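Local coordinates for acetoin utilization protein (Exiguobacterium sibiricum, PDB 2Q04) that probably transfers an acetyl group as a GNAT-family acetyltransferase, perhaps in acetoin utilization, at residues Y84-E89 and R203-F208; L130-E135 and A197-L202; V166-D171 and A185-H190. One frame throughout, in Å; residues are numbered along the deposited sequence.

Contact 1. Residues Y84-E89 and R203-F208. With CA (calcium ion), chain H.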
loop_
_atom_site.group_PDB
_atom_site.type_symbol
_atom_site.label_atom_id
_atom_site.label_comp_id
_atom_site.label_asym_id
_atom_site.label_seq_id
_atom_site.Cartn_x
_atom_site.Cartn_y
_atom_site.Cartn_z
ATOM N N TYR A 84 -4.195 2.777 -16.473
ATOM C CA TYR A 84 -4.151 4.150 -16.984
ATOM C C TYR A 84 -3.126 5.038 -16.233
ATOM O O TYR A 84 -3.161 6.270 -16.330
ATOM C CB TYR A 84 -5.555 4.768 -16.948
ATOM C CG TYR A 84 -6.526 4.056 -17.864
ATOM C CD1 TYR A 84 -6.375 4.120 -19.244
ATOM C CD2 TYR A 84 -7.559 3.272 -17.347
ATOM C CE1 TYR A 84 -7.250 3.448 -20.104
ATOM C CE2 TYR A 84 -8.437 2.589 -18.192
ATOM C CZ TYR A 84 -8.273 2.683 -19.578
ATOM O OH TYR A 84 -9.141 2.013 -20.437
ATOM N N GLU A 85 -2.211 4.395 -15.521
ATOM C CA GLU A 85 -1.055 5.074 -14.946
ATOM C C GLU A 85 0.190 4.440 -15.550
ATOM O O GLU A 85 0.113 3.356 -16.117
ATOM C CB GLU A 85 -1.046 4.940 -13.414
ATOM C CG GLU A 85 -2.195 5.708 -12.710
ATOM C CD GLU A 85 -1.988 5.839 -11.186
ATOM O OE1 GLU A 85 -1.268 4.993 -10.594
ATOM O OE2 GLU A 85 -2.549 6.791 -10.588
ATOM N N THR A 86 1.330 5.111 -15.439
ATOM C CA THR A 86 2.555 4.642 -16.125
ATOM C C THR A 86 3.122 3.329 -15.554
ATOM O O THR A 86 3.765 2.565 -16.270
ATOM C CB THR A 86 3.677 5.730 -16.135
ATOM O OG1 THR A 86 4.783 5.272 -16.941
ATOM C CG2 THR A 86 4.165 6.034 -14.735
ATOM N N TRP A 87 2.786 3.024 -14.313
ATOM C CA TRP A 87 3.388 1.886 -13.614
ATOM C C TRP A 87 2.921 0.501 -14.147
ATOM O O TRP A 87 3.506 -0.517 -13.805
ATOM C CB TRP A 87 3.124 2.007 -12.103
ATOM C CG TRP A 87 3.380 3.371 -11.616
ATOM C CD1 TRP A 87 2.445 4.303 -11.262
ATOM C CD2 TRP A 87 4.638 4.045 -11.604
ATOM N NE1 TRP A 87 3.053 5.496 -10.968
ATOM C CE2 TRP A 87 4.401 5.368 -11.176
ATOM C CE3 TRP A 87 5.948 3.655 -11.894
ATOM C CZ2 TRP A 87 5.429 6.305 -11.032
ATOM C CZ3 TRP A 87 6.966 4.583 -11.745
ATOM C CH2 TRP A 87 6.698 5.895 -11.322
ATOM N N SER A 88 1.923 0.494 -15.043
ATOM C CA SER A 88 1.379 -0.754 -15.573
ATOM C C SER A 88 1.891 -1.074 -16.979
ATOM O O SER A 88 1.524 -2.089 -17.550
ATOM C CB SER A 88 -0.154 -0.703 -15.589
ATOM O OG SER A 88 -0.627 0.290 -16.477
ATOM N N GLU A 89 2.739 -0.217 -17.527
ATOM C CA GLU A 89 3.257 -0.427 -18.889
ATOM C C GLU A 89 4.014 -1.756 -19.025
ATOM O O GLU A 89 4.641 -2.229 -18.073
ATOM C CB GLU A 89 4.180 0.712 -19.292
ATOM C CG GLU A 89 3.486 1.925 -19.791
ATOM C CD GLU A 89 4.411 2.851 -20.542
ATOM O OE1 GLU A 89 5.605 2.504 -20.714
ATOM O OE2 GLU A 89 3.942 3.911 -20.984
ATOM N N ARG A 203 10.112 4.292 -14.073
ATOM C CA ARG A 203 10.286 5.477 -13.219
ATOM C C ARG A 203 11.141 6.557 -13.896
ATOM O O ARG A 203 10.974 7.725 -13.630
ATOM C CB ARG A 203 10.881 5.096 -11.861
ATOM C CG ARG A 203 12.335 4.755 -11.897
ATOM C CD ARG A 203 12.793 4.203 -10.582
ATOM N NE ARG A 203 14.190 3.777 -10.631
ATOM C CZ ARG A 203 15.232 4.588 -10.465
ATOM N NH1 ARG A 203 15.050 5.874 -10.208
ATOM N NH2 ARG A 203 16.462 4.104 -10.532
ATOM N N LEU A 204 12.073 6.137 -14.753
ATOM C CA LEU A 204 12.875 7.079 -15.558
ATOM C C LEU A 204 12.439 6.939 -16.999
ATOM O O LEU A 204 13.180 6.437 -17.856
ATOM C CB LEU A 204 14.363 6.790 -15.406
ATOM C CG LEU A 204 14.921 7.041 -14.002
ATOM C CD1 LEU A 204 16.311 6.459 -13.865
ATOM C CD2 LEU A 204 14.921 8.547 -13.668
ATOM N N ARG A 205 11.229 7.430 -17.256
ATOM C CA ARG A 205 10.482 7.144 -18.472
ATOM C C ARG A 205 10.980 7.919 -19.701
ATOM O O ARG A 205 10.859 7.446 -20.830
ATOM C CB ARG A 205 8.992 7.457 -18.217
ATOM C CG ARG A 205 8.042 7.020 -19.304
ATOM C CD ARG A 205 7.986 5.498 -19.456
ATOM N NE ARG A 205 7.086 5.115 -20.540
ATOM C CZ ARG A 205 7.379 5.241 -21.843
ATOM N NH1 ARG A 205 8.558 5.743 -22.229
ATOM N NH2 ARG A 205 6.482 4.885 -22.768
ATOM N N ARG A 206 11.533 9.099 -19.479
ATOM C CA ARG A 206 12.016 9.925 -20.574
ATOM C C ARG A 206 13.509 9.667 -20.884
ATOM O O ARG A 206 14.206 10.548 -21.387
ATOM C CB ARG A 206 11.773 11.416 -20.266
ATOM C CG ARG A 206 10.321 11.864 -20.500
ATOM C CD ARG A 206 10.204 13.385 -20.564
ATOM N NE ARG A 206 9.264 13.829 -21.609
ATOM C CZ ARG A 206 9.622 14.161 -22.852
ATOM N N ARG A 207 13.970 8.437 -20.632
ATOM C CA ARG A 207 15.343 8.061 -20.939
ATOM C C ARG A 207 15.617 8.159 -22.449
ATOM O O ARG A 207 16.743 8.443 -22.864
ATOM C CB ARG A 207 15.640 6.634 -20.442
ATOM C CG ARG A 207 17.031 6.093 -20.884
ATOM C CD ARG A 207 17.340 4.705 -20.305
ATOM N NE ARG A 207 17.740 4.761 -18.885
ATOM C CZ ARG A 207 16.962 4.399 -17.846
ATOM N NH1 ARG A 207 15.719 3.934 -18.042
ATOM N NH2 ARG A 207 17.437 4.490 -16.603
ATOM N N PHE A 208 14.575 7.948 -23.262
ATOM C CA PHE A 208 14.721 7.982 -24.729
ATOM C C PHE A 208 15.235 9.327 -25.223
ATOM O O PHE A 208 15.891 9.396 -26.250
ATOM C CB PHE A 208 13.390 7.631 -25.428
ATOM C CG PHE A 208 12.352 8.706 -25.337
ATOM C CD1 PHE A 208 11.446 8.726 -24.294
ATOM C CD2 PHE A 208 12.254 9.676 -26.316
ATOM C CE1 PHE A 208 10.479 9.711 -24.216
ATOM C CE2 PHE A 208 11.293 10.664 -26.237
ATOM C CZ PHE A 208 10.409 10.680 -25.184
HETATM CA CA CA H . 1.869 -4.554 -17.056
#
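The indole of Trp87 meets the backbone of Arg203 with the outer edge of its six-membered ring: CZ3 of Trp87 lies 3.7 Å from CA of Arg203, near the ring plane. This is the tight part, where the loop between strands 71-79 and 95-103 meets the chain leaving helix 193-203. Trp87 is buried, one face of its indole covered by CG2 of Thr86, and Leu132 and Leu183 of the sheet also pack against it. Arg203 sends its guanidinium away, to Pro169 O and the carboxylate of Asp200. In the same loop the carbonyl oxygens of Ser88 and Gly90 bind a calcium ion.

The looser side lies at the protein surface. With CG anti to the backbone N and a bend at chi2, Arg205 brings NE to 3.0 Å from OE1 of Glu89, but that bond is weak, bent to 123°. A straighter one runs from NH2 of Arg205 to the syn lone pair of Glu89 OE2, 3.3 Å long at 156°. The carboxylate is turned 70° from the guanidinium plane, not flat against it. The salt bridge therefore probably adds mainly charge attraction at the surface, while apolar packing probably holds the indole in place.

Contact 2. Residues L130-E135 and A197-L202. With CA (calcium ion), chain G; EDO (1,2-ethanediol), chain J.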
loop_
_atom_site.group_PDB
_atom_site.type_symbol
_atom_site.label_atom_id
_atom_site.label_comp_id
_atom_site.label_asym_id
_atom_site.label_seq_id
_atom_site.Cartn_x
_atom_site.Cartn_y
_atom_site.Cartn_z
ATOM N N LEU A 130 8.306 -7.201 -7.239
ATOM C CA LEU A 130 8.799 -5.872 -7.024
ATOM C C LEU A 130 7.559 -5.020 -6.676
ATOM O O LEU A 130 6.668 -4.814 -7.526
ATOM C CB LEU A 130 9.507 -5.338 -8.294
ATOM C CG LEU A 130 10.257 -4.000 -8.149
ATOM C CD1 LEU A 130 11.301 -3.808 -9.274
ATOM C CD2 LEU A 130 9.278 -2.827 -8.111
ATOM N N ILE A 131 7.454 -4.620 -5.408
ATOM C CA ILE A 131 6.270 -3.907 -4.924
ATOM C C ILE A 131 6.532 -2.402 -4.865
ATOM O O ILE A 131 7.284 -1.928 -4.020
ATOM C CB ILE A 131 5.835 -4.426 -3.509
ATOM C CG1 ILE A 131 5.666 -5.950 -3.534
ATOM C CG2 ILE A 131 4.517 -3.743 -3.052
ATOM C CD1 ILE A 131 5.554 -6.581 -2.150
ATOM N N LEU A 132 5.926 -1.667 -5.776
ATOM C CA LEU A 132 6.083 -0.236 -5.809
ATOM C C LEU A 132 4.863 0.428 -5.218
ATOM O O LEU A 132 3.824 -0.194 -5.078
ATOM C CB LEU A 132 6.337 0.254 -7.261
ATOM C CG LEU A 132 5.256 0.012 -8.358
ATOM C CD1 LEU A 132 4.073 0.977 -8.229
ATOM C CD2 LEU A 132 5.882 0.151 -9.736
ATOM N N THR A 133 5.004 1.689 -4.846
ATOM C CA THR A 133 3.887 2.455 -4.296
ATOM C C THR A 133 4.091 3.941 -4.573
ATOM O O THR A 133 5.224 4.409 -4.688
ATOM C CB THR A 133 3.723 2.211 -2.715
ATOM O OG1 THR A 133 2.363 2.411 -2.333
ATOM C CG2 THR A 133 4.598 3.133 -1.924
ATOM N N THR A 134 2.991 4.664 -4.703
ATOM C CA THR A 134 3.029 6.096 -4.940
ATOM C C THR A 134 2.271 6.810 -3.852
ATOM O O THR A 134 1.196 6.369 -3.452
ATOM C CB THR A 134 2.379 6.441 -6.261
ATOM O OG1 THR A 134 1.065 5.866 -6.309
ATOM C CG2 THR A 134 3.204 5.912 -7.417
ATOM N N GLU A 135 2.831 7.920 -3.369
ATOM C CA GLU A 135 2.195 8.727 -2.308
ATOM C C GLU A 135 2.175 10.198 -2.723
ATOM O O GLU A 135 3.201 10.754 -3.074
ATOM C CB GLU A 135 2.954 8.558 -0.981
ATOM C CG GLU A 135 2.729 7.187 -0.288
ATOM C CD GLU A 135 1.330 7.053 0.338
ATOM O OE1 GLU A 135 0.725 8.093 0.656
ATOM O OE2 GLU A 135 0.842 5.901 0.512
ATOM N N ALA A 197 15.021 -3.874 -14.001
ATOM C CA ALA A 197 15.368 -3.031 -15.139
ATOM C C ALA A 197 14.123 -2.403 -15.732
ATOM O O ALA A 197 14.147 -1.260 -16.166
ATOM C CB ALA A 197 16.104 -3.839 -16.193
ATOM N N HIS A 198 13.035 -3.173 -15.772
ATOM C CA HIS A 198 11.773 -2.680 -16.277
ATOM C C HIS A 198 11.256 -1.575 -15.384
ATOM O O HIS A 198 10.780 -0.557 -15.860
ATOM C CB HIS A 198 10.761 -3.804 -16.348
ATOM C CG HIS A 198 9.446 -3.394 -16.930
ATOM N ND1 HIS A 198 9.340 -2.732 -18.129
ATOM C CD2 HIS A 198 8.180 -3.632 -16.521
ATOM C CE1 HIS A 198 8.063 -2.538 -18.412
ATOM N NE2 HIS A 198 7.340 -3.078 -17.455
ATOM N N PHE A 199 11.357 -1.785 -14.078
ATOM C CA PHE A 199 10.944 -0.784 -13.111
ATOM C C PHE A 199 11.731 0.503 -13.297
ATOM O O PHE A 199 11.166 1.586 -13.246
ATOM C CB PHE A 199 11.122 -1.309 -11.678
ATOM C CG PHE A 199 10.954 -0.246 -10.610
ATOM C CD1 PHE A 199 9.736 0.407 -10.440
ATOM C CD2 PHE A 199 11.999 0.068 -9.751
ATOM C CE1 PHE A 199 9.576 1.376 -9.446
ATOM C CE2 PHE A 199 11.836 1.037 -8.752
ATOM C CZ PHE A 199 10.621 1.684 -8.609
ATOM N N ASP A 200 13.042 0.381 -13.500
ATOM C CA ASP A 200 13.898 1.562 -13.742
ATOM C C ASP A 200 13.450 2.304 -14.995
ATOM O O ASP A 200 13.516 3.519 -15.054
ATOM C CB ASP A 200 15.379 1.157 -13.917
ATOM C CG ASP A 200 16.034 0.726 -12.616
ATOM O OD1 ASP A 200 15.560 1.132 -11.527
ATOM O OD2 ASP A 200 17.054 -0.005 -12.688
ATOM N N ALA A 201 13.037 1.546 -16.009
ATOM C CA ALA A 201 12.568 2.117 -17.266
ATOM C C ALA A 201 11.220 2.842 -17.089
ATOM O O ALA A 201 10.924 3.795 -17.807
ATOM C CB ALA A 201 12.448 1.031 -18.322
ATOM N N LEU A 202 10.407 2.368 -16.143
ATOM C CA LEU A 202 9.103 2.993 -15.862
ATOM C C LEU A 202 9.255 4.298 -15.087
ATOM O O LEU A 202 8.593 5.282 -15.388
ATOM C CB LEU A 202 8.206 2.038 -15.071
ATOM C CG LEU A 202 7.711 0.807 -15.815
ATOM C CD1 LEU A 202 6.932 -0.088 -14.872
ATOM C CD2 LEU A 202 6.860 1.198 -17.016
HETATM CA CA CA G . -0.839 5.012 -3.410
HETATM C C1 EDO J . -1.990 8.494 3.832
HETATM O O1 EDO J . -0.593 8.211 3.590
HETATM C C2 EDO J . -2.862 7.718 2.865
HETATM O O2 EDO J . -4.151 8.322 2.790
HETATM O O HOH W 1 0.567 4.221 -1.585
HETATM O O HOH W 2 0.558 3.244 -4.803
HETATM O O HOH W 3 -2.562 6.171 -5.170
#
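Apolar contacts carry this pairing, and all of them converge on the side chain of Phe199. Leu130 uses both methyls, its side chain crossing that of Phe199 at about a right angle. CD1 of Leu130 is 3.5 Å from CB of Phe199, the closest approach between the two segments, while CD2 of Leu130 lies over one ring face as a CH-pi contact, 4.1 Å from the centroid of the Phe199 ring and 18° off its normal. Leu132 comes in farther along the ring, its CD2 3.9 Å from CE1 of Phe199. With CG anti to the backbone N (chi1 170°), Phe199 directs its ring from the helix toward the strand.

The pattern is that of a helix packed on a beta-sheet: Leu130 and Leu132, two residues apart, project from the same side of strand 130-135 and meet one aromatic residue of helix 193-203. In the GNAT-family sheet this strand runs parallel to strand 95-103 and antiparallel to strand 182-187, whose Leu183 and Ala185 also touch Phe199.

Polar and metal interactions gather instead at the far end of the strand. The carbonyl O of Thr134 binds a calcium ion at 2.5 Å, joined by the carbonyl of Gly99 and three waters. One of these waters, 2.4 Å from the calcium ion, donates hydrogen bonds to OG1 of Thr133 and OE2 of Glu135; another accepts from the backbone N of Thr134 at 2.8 Å. The other carboxylate oxygen of Glu135, OE1, is held by NE1 of Trp140 and by a 1,2-ethanediol, presumably a crystallisation additive.

Contact 3. Residues V166-D171 and A185-H190. With EDO (1,2-ethanediol), chain K.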
loop_
_atom_site.group_PDB
_atom_site.type_symbol
_atom_site.label_atom_id
_atom_site.label_comp_id
_atom_site.label_asym_id
_atom_site.label_seq_id
_atom_site.Cartn_x
_atom_site.Cartn_y
_atom_site.Cartn_z
ATOM N N VAL A 166 11.608 1.431 -0.272
ATOM C CA VAL A 166 12.618 2.472 -0.263
ATOM C C VAL A 166 12.298 3.509 -1.328
ATOM O O VAL A 166 11.777 3.170 -2.376
ATOM C CB VAL A 166 14.036 1.862 -0.611
ATOM C CG1 VAL A 166 15.127 2.849 -0.337
ATOM C CG2 VAL A 166 14.271 0.590 0.156
ATOM N N PHE A 167 12.657 4.772 -1.064
ATOM C CA PHE A 167 12.435 5.856 -2.009
ATOM C C PHE A 167 13.243 5.658 -3.280
ATOM O O PHE A 167 14.406 5.260 -3.226
ATOM C CB PHE A 167 12.812 7.181 -1.377
ATOM C CG PHE A 167 12.815 8.322 -2.334
ATOM C CD1 PHE A 167 11.682 9.076 -2.529
ATOM C CD2 PHE A 167 13.967 8.643 -3.052
ATOM C CE1 PHE A 167 11.687 10.135 -3.412
ATOM C CE2 PHE A 167 13.976 9.695 -3.932
ATOM C CZ PHE A 167 12.843 10.448 -4.111
ATOM N N PHE A 168 12.603 5.930 -4.428
ATOM C CA PHE A 168 13.280 5.911 -5.738
ATOM C C PHE A 168 12.964 7.189 -6.498
ATOM O O PHE A 168 11.806 7.608 -6.555
ATOM C CB PHE A 168 12.827 4.705 -6.569
ATOM C CG PHE A 168 13.458 3.412 -6.150
ATOM C CD1 PHE A 168 14.707 3.052 -6.624
ATOM C CD2 PHE A 168 12.802 2.551 -5.285
ATOM C CE1 PHE A 168 15.293 1.862 -6.237
ATOM C CE2 PHE A 168 13.384 1.346 -4.907
ATOM C CZ PHE A 168 14.629 1.010 -5.378
ATOM N N PRO A 169 14.001 7.839 -7.064
ATOM C CA PRO A 169 13.755 8.995 -7.915
ATOM C C PRO A 169 12.934 8.629 -9.129
ATOM O O PRO A 169 12.951 7.484 -9.564
ATOM C CB PRO A 169 15.171 9.432 -8.340
ATOM C CG PRO A 169 16.072 8.856 -7.348
ATOM C CD PRO A 169 15.441 7.584 -6.892
ATOM N N THR A 170 12.203 9.590 -9.655
ATOM C CA THR A 170 11.411 9.375 -10.854
ATOM C C THR A 170 11.202 10.685 -11.609
ATOM O O THR A 170 11.238 11.766 -11.021
ATOM C CB THR A 170 10.036 8.794 -10.518
ATOM O OG1 THR A 170 9.278 8.637 -11.718
ATOM C CG2 THR A 170 9.270 9.721 -9.562
ATOM N N ASP A 171 10.990 10.583 -12.914
ATOM C CA ASP A 171 10.643 11.740 -13.709
ATOM C C ASP A 171 9.139 11.765 -14.020
ATOM O O ASP A 171 8.686 12.527 -14.871
ATOM C CB ASP A 171 11.468 11.787 -15.000
ATOM C CG ASP A 171 11.250 10.579 -15.886
ATOM O OD1 ASP A 171 10.254 9.848 -15.690
ATOM O OD2 ASP A 171 12.073 10.370 -16.791
ATOM N N ALA A 185 9.553 1.629 -3.453
ATOM C CA ALA A 185 9.402 0.259 -3.895
ATOM C C ALA A 185 10.210 -0.733 -3.078
ATOM O O ALA A 185 11.287 -0.433 -2.615
ATOM C CB ALA A 185 9.755 0.138 -5.351
ATOM N N ARG A 186 9.661 -1.935 -2.941
ATOM C CA ARG A 186 10.323 -3.028 -2.264
ATOM C C ARG A 186 10.657 -4.090 -3.277
ATOM O O ARG A 186 9.752 -4.676 -3.895
ATOM C CB ARG A 186 9.408 -3.622 -1.185
ATOM C CG ARG A 186 10.007 -4.826 -0.414
ATOM C CD ARG A 186 8.916 -5.534 0.400
ATOM N NE ARG A 186 9.436 -6.324 1.530
ATOM C CZ ARG A 186 9.845 -7.588 1.450
ATOM N NH1 ARG A 186 9.884 -8.212 0.284
ATOM N NH2 ARG A 186 10.266 -8.209 2.534
ATOM N N ILE A 187 11.952 -4.317 -3.492
ATOM C CA ILE A 187 12.407 -5.343 -4.430
ATOM C C ILE A 187 12.608 -6.661 -3.693
ATOM O O ILE A 187 13.560 -6.817 -2.921
ATOM C CB ILE A 187 13.742 -4.944 -5.125
ATOM C CG1 ILE A 187 13.561 -3.647 -5.919
ATOM C CG2 ILE A 187 14.227 -6.085 -6.061
ATOM C CD1 ILE A 187 14.866 -3.037 -6.407
ATOM N N GLY A 188 11.702 -7.607 -3.933
ATOM C CA GLY A 188 11.775 -8.908 -3.312
ATOM C C GLY A 188 13.113 -9.591 -3.543
ATOM O O GLY A 188 13.748 -9.407 -4.586
ATOM N N LYS A 189 13.525 -10.397 -2.565
ATOM C CA LYS A 189 14.807 -11.110 -2.604
ATOM C C LYS A 189 14.938 -12.041 -3.828
ATOM O O LYS A 189 16.051 -12.310 -4.291
ATOM C CB LYS A 189 14.967 -11.931 -1.300
ATOM C CG LYS A 189 16.231 -12.748 -1.217
ATOM N N HIS A 190 13.797 -12.534 -4.337
ATOM C CA HIS A 190 13.784 -13.468 -5.502
ATOM C C HIS A 190 13.474 -12.776 -6.826
ATOM O O HIS A 190 13.269 -13.443 -7.834
ATOM C CB HIS A 190 12.717 -14.571 -5.310
ATOM C CG HIS A 190 13.007 -15.515 -4.199
ATOM N ND1 HIS A 190 12.171 -15.659 -3.112
ATOM C CD2 HIS A 190 13.998 -16.421 -4.035
ATOM C CE1 HIS A 190 12.654 -16.592 -2.311
ATOM N NE2 HIS A 190 13.760 -17.072 -2.848
HETATM C C1 EDO K . 11.367 13.200 -7.091
HETATM O O1 EDO K . 12.058 12.219 -7.898
HETATM C C2 EDO K . 10.446 12.489 -6.090
HETATM O O2 EDO K . 10.021 13.377 -5.036
#
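Phe168 sets its CG anti to its own carbonyl carbon (chi1 -77°), and with chi2 at -84° the ring reaches Ala185 and Ile187. CE2 of Phe168 lies 3.6 Å from the carbonyl O of Ala185, which sits at the ring edge near its plane, and 3.9 Å from CB of Ala185. Farther out, CZ of Phe168 meets CD1 of Ile187 at 4.2 Å, the two side chains crossing at about a right angle. Phe199 of helix 193-203 adds an edge-to-face ring contact. A serine in place of Phe168 would probably open a gap beside Ala185 and leave Ile187 and Phe199 without their aromatic partner.

Between 166-171 and 185-190 the backbones are joined at one pair. N of Val166 donates to O of Ala185 at 3.0 Å, and N of Ala185 returns a bond to O of Val166 at 2.9 Å. The pairing continues from Phe168 to Leu183, while the short segments 166-168 and 185-187 are turned 110° apart. The reciprocal bonds mark Val166 and Ala185 as an antiparallel hydrogen-bonded pair, by which the short strand 166-168 extends the mixed sheet at strand 182-187.

After strands 8-12 to 71-79, the chain reaches loop 84-89, which is met by 203-208 near the C terminus; contact 1 thus closes the longest loop. Within it, strand 130-135 is met by 197-202 in contact 2, and inside that span 166-171 pairs with 185-190 in contact 3. The three are therefore concentric along the chain, and none cross. Contacts 2 and 3 have centres about 6 Å apart and share the sheet, where Ile131 and Arg186 are hydrogen-bonded as strand neighbours. Helix 193-203 joins contacts 2 and 1; His198 also binds the carbonyl of Glu89, and Thr170 that of Arg203, tying both loops to helix 193-203.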